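Local coordinates for protein alanine dehydrogenase (PDB 1OMO) that catalyses the reversible NAD-dependent oxidative deamination of L-alanine to pyruvate as a homodimer, at residues 134-137 / 138-141; 101-104 / 105-109; 226-229 / 230-234. All coordinates share one frame; numbering follows the deposited sequence.

Contact 1. Residues 134-137 / 138-141; sequences GTQA and YFQL. With NAD (nicotinamide-adenine-dinucleotide), chain D.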
# COMPACT_ATOMS: atom_id res chain seq x y z
N GLY A 134 27.94 -7.79 -2.70
CA GLY A 134 26.77 -8.37 -3.35
C GLY A 134 26.19 -7.37 -4.38
O GLY A 134 26.83 -6.38 -4.75
N THR A 135 24.96 -7.63 -4.81
CA THR A 135 24.30 -6.82 -5.80
C THR A 135 24.37 -5.32 -5.63
O THR A 135 24.81 -4.60 -6.52
CB THR A 135 22.82 -7.21 -5.90
OG1 THR A 135 22.72 -8.56 -6.38
CG2 THR A 135 22.08 -6.27 -6.85
N GLN A 136 23.92 -4.84 -4.49
CA GLN A 136 23.93 -3.42 -4.24
C GLN A 136 25.31 -2.79 -4.37
O GLN A 136 25.42 -1.62 -4.82
CB GLN A 136 23.32 -3.11 -2.88
CG GLN A 136 23.20 -1.62 -2.66
CD GLN A 136 22.56 -0.92 -3.85
OE1 GLN A 136 22.94 0.21 -4.21
NE2 GLN A 136 21.57 -1.59 -4.49
N ALA A 137 26.37 -3.51 -3.99
CA ALA A 137 27.70 -2.91 -4.10
C ALA A 137 27.98 -2.49 -5.54
O ALA A 137 28.52 -1.41 -5.77
CB ALA A 137 28.80 -3.87 -3.62
N TYR A 138 27.62 -3.35 -6.49
CA TYR A 138 27.83 -3.03 -7.90
C TYR A 138 27.08 -1.75 -8.27
O TYR A 138 27.65 -0.85 -8.90
CB TYR A 138 27.38 -4.17 -8.81
CG TYR A 138 28.26 -5.42 -8.72
CD1 TYR A 138 28.06 -6.37 -7.70
CD2 TYR A 138 29.30 -5.65 -9.64
CE1 TYR A 138 28.87 -7.52 -7.61
CE2 TYR A 138 30.10 -6.76 -9.56
CZ TYR A 138 29.89 -7.70 -8.55
OH TYR A 138 30.69 -8.82 -8.49
N PHE A 139 25.82 -1.63 -7.85
CA PHE A 139 25.07 -0.42 -8.18
C PHE A 139 25.65 0.81 -7.53
O PHE A 139 25.62 1.88 -8.11
CB PHE A 139 23.60 -0.55 -7.80
CG PHE A 139 22.84 -1.47 -8.70
CD1 PHE A 139 22.75 -2.84 -8.41
CD2 PHE A 139 22.27 -0.99 -9.87
CE1 PHE A 139 22.11 -3.70 -9.26
CE2 PHE A 139 21.62 -1.84 -10.74
CZ PHE A 139 21.53 -3.21 -10.44
N GLN A 140 26.18 0.67 -6.33
CA GLN A 140 26.77 1.81 -5.66
C GLN A 140 28.02 2.23 -6.47
O GLN A 140 28.21 3.41 -6.77
CB GLN A 140 27.13 1.41 -4.25
CG GLN A 140 27.23 2.53 -3.29
CD GLN A 140 25.88 3.03 -2.78
OE1 GLN A 140 25.82 4.13 -2.24
NE2 GLN A 140 24.82 2.25 -2.93
N LEU A 141 28.85 1.24 -6.83
CA LEU A 141 30.07 1.46 -7.59
C LEU A 141 29.77 2.21 -8.89
O LEU A 141 30.44 3.17 -9.20
CB LEU A 141 30.72 0.11 -7.92
CG LEU A 141 32.07 -0.07 -8.63
CD1 LEU A 141 31.87 0.05 -10.09
CD2 LEU A 141 33.11 0.93 -8.14
PA NAD D . 23.28 -9.69 -1.35
O1A NAD D . 22.93 -10.85 -0.49
O2A NAD D . 23.49 -9.93 -2.85
O5B NAD D . 24.54 -8.73 -0.90
C5B NAD D . 25.06 -8.71 0.50
C4B NAD D . 26.54 -9.17 0.43
O4B NAD D . 26.98 -9.06 1.85
C3B NAD D . 26.82 -10.71 0.09
O3B NAD D . 27.76 -10.83 -1.05
C2B NAD D . 27.36 -11.34 1.39
O2B NAD D . 28.19 -12.44 1.33
C1B NAD D . 27.94 -10.07 2.09
N9A NAD D . 27.95 -10.15 3.53
C8A NAD D . 27.05 -10.67 4.43
N7A NAD D . 27.43 -10.54 5.69
C5A NAD D . 28.61 -9.92 5.69
C6A NAD D . 29.49 -9.50 6.77
N6A NAD D . 29.21 -9.73 8.03
N1A NAD D . 30.65 -8.85 6.36
C2A NAD D . 30.97 -8.62 5.07
N3A NAD D . 30.15 -9.02 3.99
C4A NAD D . 28.97 -9.65 4.35
O3 NAD D . 22.29 -8.35 -1.27
PN NAD D . 22.21 -6.86 -2.06
O1N NAD D . 23.47 -6.71 -2.88
O2N NAD D . 20.83 -6.70 -2.67
O5D NAD D . 22.35 -5.89 -0.69
C5D NAD D . 21.43 -6.47 0.44
C4D NAD D . 21.34 -5.56 1.62
O4D NAD D . 20.86 -4.20 1.11
C3D NAD D . 20.27 -5.96 2.69
O3D NAD D . 20.58 -5.44 3.99
C2D NAD D . 19.02 -5.34 2.07
O2D NAD D . 17.87 -5.45 2.85
C1D NAD D . 19.56 -3.87 1.73
N1N NAD D . 18.92 -3.05 0.65
C2N NAD D . 18.60 -1.70 1.10
C3N NAD D . 18.16 -0.82 0.04
C7N NAD D . 17.79 0.70 0.55
O7N NAD D . 16.99 1.38 -0.14
N7N NAD D . 18.38 1.15 1.71
C4N NAD D . 18.05 -1.14 -1.34
C5N NAD D . 18.41 -2.52 -1.64
C6N NAD D . 18.83 -3.45 -0.67
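Thr135 has OG1 beside its own backbone N (chi1 -65°), which leaves the CG2 methyl anti to it, and the ring of Phe139 is swung back beside its own N (chi1 -73°). The two side chains therefore run side by side in the same direction, one turn of helix apart. Thr135 CG2 rests 3.5 Å from Phe139 CE1. The carbonyl Thr135 O lies at the ring edge, near its plane, 3.3 Å from Phe139 CD1. The Tyr138 ring edge likewise meets a carbonyl, with CD1 3.2 Å from Gly134 O. Gln136 OE1 lies 3.1 Å from Gln140 NE2, with the two amide planes turned 76° apart. The Gln136 side chain crosses that of Phe139 at about a right angle, OE1 3.7 Å from Phe139 CB.

The backbone bond from Gln140 N to Gln136 O is sound at 2.8 Å. The bonds from Tyr138 N and Phe139 N to Thr135 O are both weak. At the open end of that turn, Gln136 N donates to NAD O1N, a short bond at 2.5 Å, and Thr135 N makes a weak bond to NAD O2A. Gly134 is the N-cap, and a CB there would clash with NAD O5B. Strand 127-131, helix 135-147 and strand 152-156 form the beta-alpha-beta unit of the Rossmann fold, and the amides at the start of the helix face the diphosphate.

Contact 2. Residues 101-104 / 105-109; sequences ATYT and TSLRT. With NAD (nicotinamide-adenine-dinucleotide), chain D.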
# COMPACT_ATOMS: atom_id res chain seq x y z
N ALA A 101 9.65 -3.68 -10.39
CA ALA A 101 10.41 -2.65 -9.69
C ALA A 101 11.58 -3.37 -8.98
O ALA A 101 12.22 -2.79 -8.10
CB ALA A 101 9.52 -1.91 -8.67
N THR A 102 11.86 -4.62 -9.37
CA THR A 102 12.93 -5.36 -8.69
C THR A 102 14.25 -4.74 -9.06
O THR A 102 15.03 -4.35 -8.22
CB THR A 102 12.94 -6.87 -9.05
OG1 THR A 102 11.70 -7.48 -8.65
CG2 THR A 102 14.09 -7.60 -8.30
N TYR A 103 14.47 -4.60 -10.35
CA TYR A 103 15.69 -3.99 -10.81
C TYR A 103 15.81 -2.52 -10.45
O TYR A 103 16.88 -2.08 -10.04
CB TYR A 103 15.79 -4.17 -12.31
CG TYR A 103 16.94 -3.43 -12.96
CD1 TYR A 103 16.71 -2.26 -13.68
CD2 TYR A 103 18.24 -3.94 -12.92
CE1 TYR A 103 17.75 -1.62 -14.36
CE2 TYR A 103 19.27 -3.31 -13.59
CZ TYR A 103 19.01 -2.15 -14.30
OH TYR A 103 20.03 -1.50 -14.94
N THR A 104 14.73 -1.75 -10.59
CA THR A 104 14.83 -0.33 -10.32
C THR A 104 14.99 -0.03 -8.85
O THR A 104 15.36 1.07 -8.50
CB THR A 104 13.63 0.51 -10.89
OG1 THR A 104 12.37 -0.03 -10.45
CG2 THR A 104 13.70 0.55 -12.44
N THR A 105 14.68 -1.00 -7.99
CA THR A 105 14.86 -0.76 -6.56
C THR A 105 16.39 -0.74 -6.30
O THR A 105 16.90 0.12 -5.58
CB THR A 105 14.18 -1.88 -5.71
OG1 THR A 105 12.76 -1.76 -5.83
CG2 THR A 105 14.60 -1.82 -4.25
N SER A 106 17.12 -1.66 -6.94
CA SER A 106 18.58 -1.71 -6.78
C SER A 106 19.21 -0.48 -7.44
O SER A 106 20.08 0.18 -6.85
CB SER A 106 19.17 -2.98 -7.44
OG SER A 106 19.00 -4.10 -6.60
N LEU A 107 18.71 -0.16 -8.63
CA LEU A 107 19.19 0.97 -9.42
C LEU A 107 19.07 2.27 -8.65
O LEU A 107 20.06 3.00 -8.51
CB LEU A 107 18.39 1.08 -10.72
CG LEU A 107 19.07 1.51 -12.03
CD1 LEU A 107 18.24 2.60 -12.67
CD2 LEU A 107 20.47 1.96 -11.83
N ARG A 108 17.87 2.59 -8.14
CA ARG A 108 17.70 3.85 -7.46
C ARG A 108 18.39 3.90 -6.08
O ARG A 108 18.56 4.97 -5.52
CB ARG A 108 16.22 4.24 -7.37
CG ARG A 108 15.28 3.28 -6.63
CD ARG A 108 15.52 3.18 -5.11
NE ARG A 108 14.31 2.74 -4.40
CZ ARG A 108 14.29 2.20 -3.18
NH1 ARG A 108 15.43 2.00 -2.53
NH2 ARG A 108 13.14 1.92 -2.58
N THR A 109 18.77 2.76 -5.54
CA THR A 109 19.48 2.75 -4.26
C THR A 109 20.90 3.09 -4.66
O THR A 109 21.56 3.89 -4.01
CB THR A 109 19.41 1.35 -3.58
OG1 THR A 109 18.02 0.98 -3.45
CG2 THR A 109 20.07 1.40 -2.19
PA NAD D . 23.28 -9.69 -1.35
O1A NAD D . 22.93 -10.85 -0.49
O2A NAD D . 23.49 -9.93 -2.85
O5B NAD D . 24.54 -8.73 -0.90
C5B NAD D . 25.06 -8.71 0.50
C4B NAD D . 26.54 -9.17 0.43
O4B NAD D . 26.98 -9.06 1.85
C3B NAD D . 26.82 -10.71 0.09
O3B NAD D . 27.76 -10.83 -1.05
C2B NAD D . 27.36 -11.34 1.39
O2B NAD D . 28.19 -12.44 1.33
C1B NAD D . 27.94 -10.07 2.09
N9A NAD D . 27.95 -10.15 3.53
C8A NAD D . 27.05 -10.67 4.43
N7A NAD D . 27.43 -10.54 5.69
C5A NAD D . 28.61 -9.92 5.69
C6A NAD D . 29.49 -9.50 6.77
N6A NAD D . 29.21 -9.73 8.03
N1A NAD D . 30.65 -8.85 6.36
C2A NAD D . 30.97 -8.62 5.07
N3A NAD D . 30.15 -9.02 3.99
C4A NAD D . 28.97 -9.65 4.35
O3 NAD D . 22.29 -8.35 -1.27
PN NAD D . 22.21 -6.86 -2.06
O1N NAD D . 23.47 -6.71 -2.88
O2N NAD D . 20.83 -6.70 -2.67
O5D NAD D . 22.35 -5.89 -0.69
C5D NAD D . 21.43 -6.47 0.44
C4D NAD D . 21.34 -5.56 1.62
O4D NAD D . 20.86 -4.20 1.11
C3D NAD D . 20.27 -5.96 2.69
O3D NAD D . 20.58 -5.44 3.99
C2D NAD D . 19.02 -5.34 2.07
O2D NAD D . 17.87 -5.45 2.85
C1D NAD D . 19.56 -3.87 1.73
N1N NAD D . 18.92 -3.05 0.65
C2N NAD D . 18.60 -1.70 1.10
C3N NAD D . 18.16 -0.82 0.04
C7N NAD D . 17.79 0.70 0.55
O7N NAD D . 16.99 1.38 -0.14
N7N NAD D . 18.38 1.15 1.71
C4N NAD D . 18.05 -1.14 -1.34
C5N NAD D . 18.41 -2.52 -1.64
C6N NAD D . 18.83 -3.45 -0.67
O HOH W 1 16.04 -5.14 -5.77
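Thr105 reaches back to Ala101 across the N-terminal turn of helix 102-120, where Ala101 is the N-cap. The next turn carries Arg108 and Thr109 into the NAD pocket, at the nicotinamide.

Among the hydrogen bonds, Thr105 OG1 donates to Ala101 O at 2.6 Å, tilted 20° from the carbonyl plane. Its OG1 lies beside its own backbone N (chi1 -70°), which turns the hydroxyl back toward that carbonyl. Thr105 N also makes a weak bond to Ala101 O. The same hydroxyl bonds to Lys65 NZ, so it links the helix start to Lys65, the probable proton donor/acceptor. Leu107 N meets Tyr103 O in the carbonyl plane at 3.0 Å. Thr109 OG1 donates to Thr105 O at 2.6 Å. A water donates to Thr102 O and also bonds to Ser106 OG, linking positions four apart.

The apolar part is small. Tyr103 CE1 approaches Leu107 CG at 4.1 Å, the two side chains crossing at a slant.

The charged group is Arg108. Its chain bends at chi2, and Thr105 CG2 sits over the centre of one guanidinium face. Asp297 takes NE in a salt bridge. Arg108 NH1 gives a weak bond to Thr109 OG1. At the guanidinium edge, in its plane, NH1 donates to the carboxamide oxygen NAD O7N at 2.9 Å.

Contact 3. Residues 226-229 / 230-234; sequences LDVE and ILKKA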
# COMPACT_ATOMS: atom_id res chain seq x y z
N LEU A 226 27.43 -0.46 11.60
CA LEU A 226 28.48 0.37 12.14
C LEU A 226 28.61 0.40 13.63
O LEU A 226 27.62 0.45 14.35
CB LEU A 226 28.29 1.81 11.65
CG LEU A 226 29.02 2.28 10.38
CD1 LEU A 226 28.99 1.24 9.31
CD2 LEU A 226 28.41 3.58 9.90
N ASP A 227 29.87 0.37 14.07
CA ASP A 227 30.27 0.49 15.46
C ASP A 227 29.52 1.75 15.82
O ASP A 227 29.65 2.74 15.13
CB ASP A 227 31.79 0.79 15.56
CG ASP A 227 32.31 0.88 17.02
OD1 ASP A 227 31.53 1.13 17.95
OD2 ASP A 227 33.53 0.71 17.23
N VAL A 228 28.76 1.74 16.90
CA VAL A 228 28.03 2.93 17.29
C VAL A 228 28.97 4.12 17.56
O VAL A 228 28.57 5.27 17.39
CB VAL A 228 27.15 2.63 18.51
CG1 VAL A 228 26.57 3.88 19.04
CG2 VAL A 228 26.00 1.71 18.09
N GLU A 229 30.22 3.86 17.95
CA GLU A 229 31.14 4.97 18.22
C GLU A 229 31.40 5.81 16.96
O GLU A 229 31.84 6.96 17.06
CB GLU A 229 32.49 4.46 18.77
CG GLU A 229 32.46 3.90 20.22
CD GLU A 229 32.16 4.96 21.29
OE1 GLU A 229 32.68 6.08 21.17
OE2 GLU A 229 31.44 4.67 22.27
N ILE A 230 31.18 5.23 15.78
CA ILE A 230 31.36 5.97 14.53
C ILE A 230 30.22 6.97 14.46
O ILE A 230 30.42 8.12 14.08
CB ILE A 230 31.27 5.03 13.28
CG1 ILE A 230 32.37 3.97 13.33
CG2 ILE A 230 31.39 5.82 12.00
CD1 ILE A 230 32.24 2.89 12.24
N LEU A 231 29.01 6.55 14.83
CA LEU A 231 27.84 7.42 14.79
C LEU A 231 28.01 8.65 15.66
O LEU A 231 27.71 9.77 15.23
CB LEU A 231 26.57 6.64 15.20
CG LEU A 231 26.12 5.48 14.30
CD1 LEU A 231 24.77 4.89 14.81
CD2 LEU A 231 25.98 5.99 12.87
N LYS A 232 28.49 8.44 16.88
CA LYS A 232 28.70 9.54 17.84
C LYS A 232 29.61 10.66 17.33
O LYS A 232 29.44 11.83 17.65
CB LYS A 232 29.34 9.00 19.12
CG LYS A 232 28.51 8.02 19.88
CD LYS A 232 29.29 7.56 21.08
CE LYS A 232 28.51 6.55 21.87
NZ LYS A 232 29.26 6.15 23.10
N LYS A 233 30.58 10.25 16.53
CA LYS A 233 31.63 11.11 16.00
C LYS A 233 31.38 11.65 14.59
O LYS A 233 32.26 12.29 14.00
CB LYS A 233 32.94 10.28 16.05
CG LYS A 233 34.01 10.54 15.00
CD LYS A 233 35.22 9.54 15.14
CE LYS A 233 34.87 8.13 14.70
NZ LYS A 233 36.09 7.33 14.24
N ALA A 234 30.17 11.43 14.06
CA ALA A 234 29.93 11.83 12.67
C ALA A 234 28.74 12.74 12.42
O ALA A 234 27.85 12.88 13.26
CB ALA A 234 29.79 10.54 11.79
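Ile230 N closes the first turn onto Asp227 O at 3.0 Å, the donor standing 50° out of the carbonyl plane. Residues 226-234 are one continuous run: an extended Leu226, a single short turn of weakly bonded helix, and an exit toward strand 234-238. Val228 O takes two amides. Lys232 N bonds to it at 3.2 Å, nearly head-on to the carbonyl, and Leu231 N makes a weak bond. Asp227 is the N-cap. Its CG is anti to the backbone N (chi1 -178°), and OD1 accepts from Glu229 N at 3.0 Å, met from above the carboxylate plane. OD2 is held by Ala204 N, so both carboxylate oxygens are engaged.

On the inner side, Ile230 leads with its CD1 methyl. CD1 touches Leu226 CG at 3.8 Å, the two side chains crossing at about a right angle. Ile230 CG1 packs on Asp227 CB at 3.9 Å, beside the cap. Replacing Ile230 by an alanine would probably cost Leu226 the CD1 contact and open a gap against Leu226 CG and Asp227 CB.

On the outer side, Glu229 and Lys232 form a salt bridge, OE2 to NZ at 2.8 Å. Glu229 bends at chi2 (-67°), and the ammonium comes from above the carboxylate plane. Both residues are exposed, so solvent probably weakens this pair.

The turn leans on the parallel sheet of the Rossmann domain. Leu226 and Ile230 reach Ile213 of strand 212-215, and Leu226 and Leu231 reach Ile287 of strand 285-289. Leu226 N bonds to the sodium ligand Glu249. The helix thus bridges from the sodium-site loop into strand 234-238.

How the contacts relate
Contacts 1 and 2 touch each other and share one NAD. Their centres are 11 Å apart. Helix 135-147 lies against helix 102-120, with Phe139 CE1 3.5 Å from Ser106 CB and a weak bond from Gln136 NE2 to Ser106 O. Contact 2 meets the nicotinamide through Arg108 and Thr109, and Thr105 bonds to Lys65. Together they contact the diphosphate and the nicotinamide of the same NAD. Contact 3 stands apart on the same Rossmann domain as contact 1. Its centre is 23 Å from that of contact 1 and 28 Å from that of contact 2. The side chain of Leu226 is about 6 Å from the sodium ion and about 11 Å from NAD.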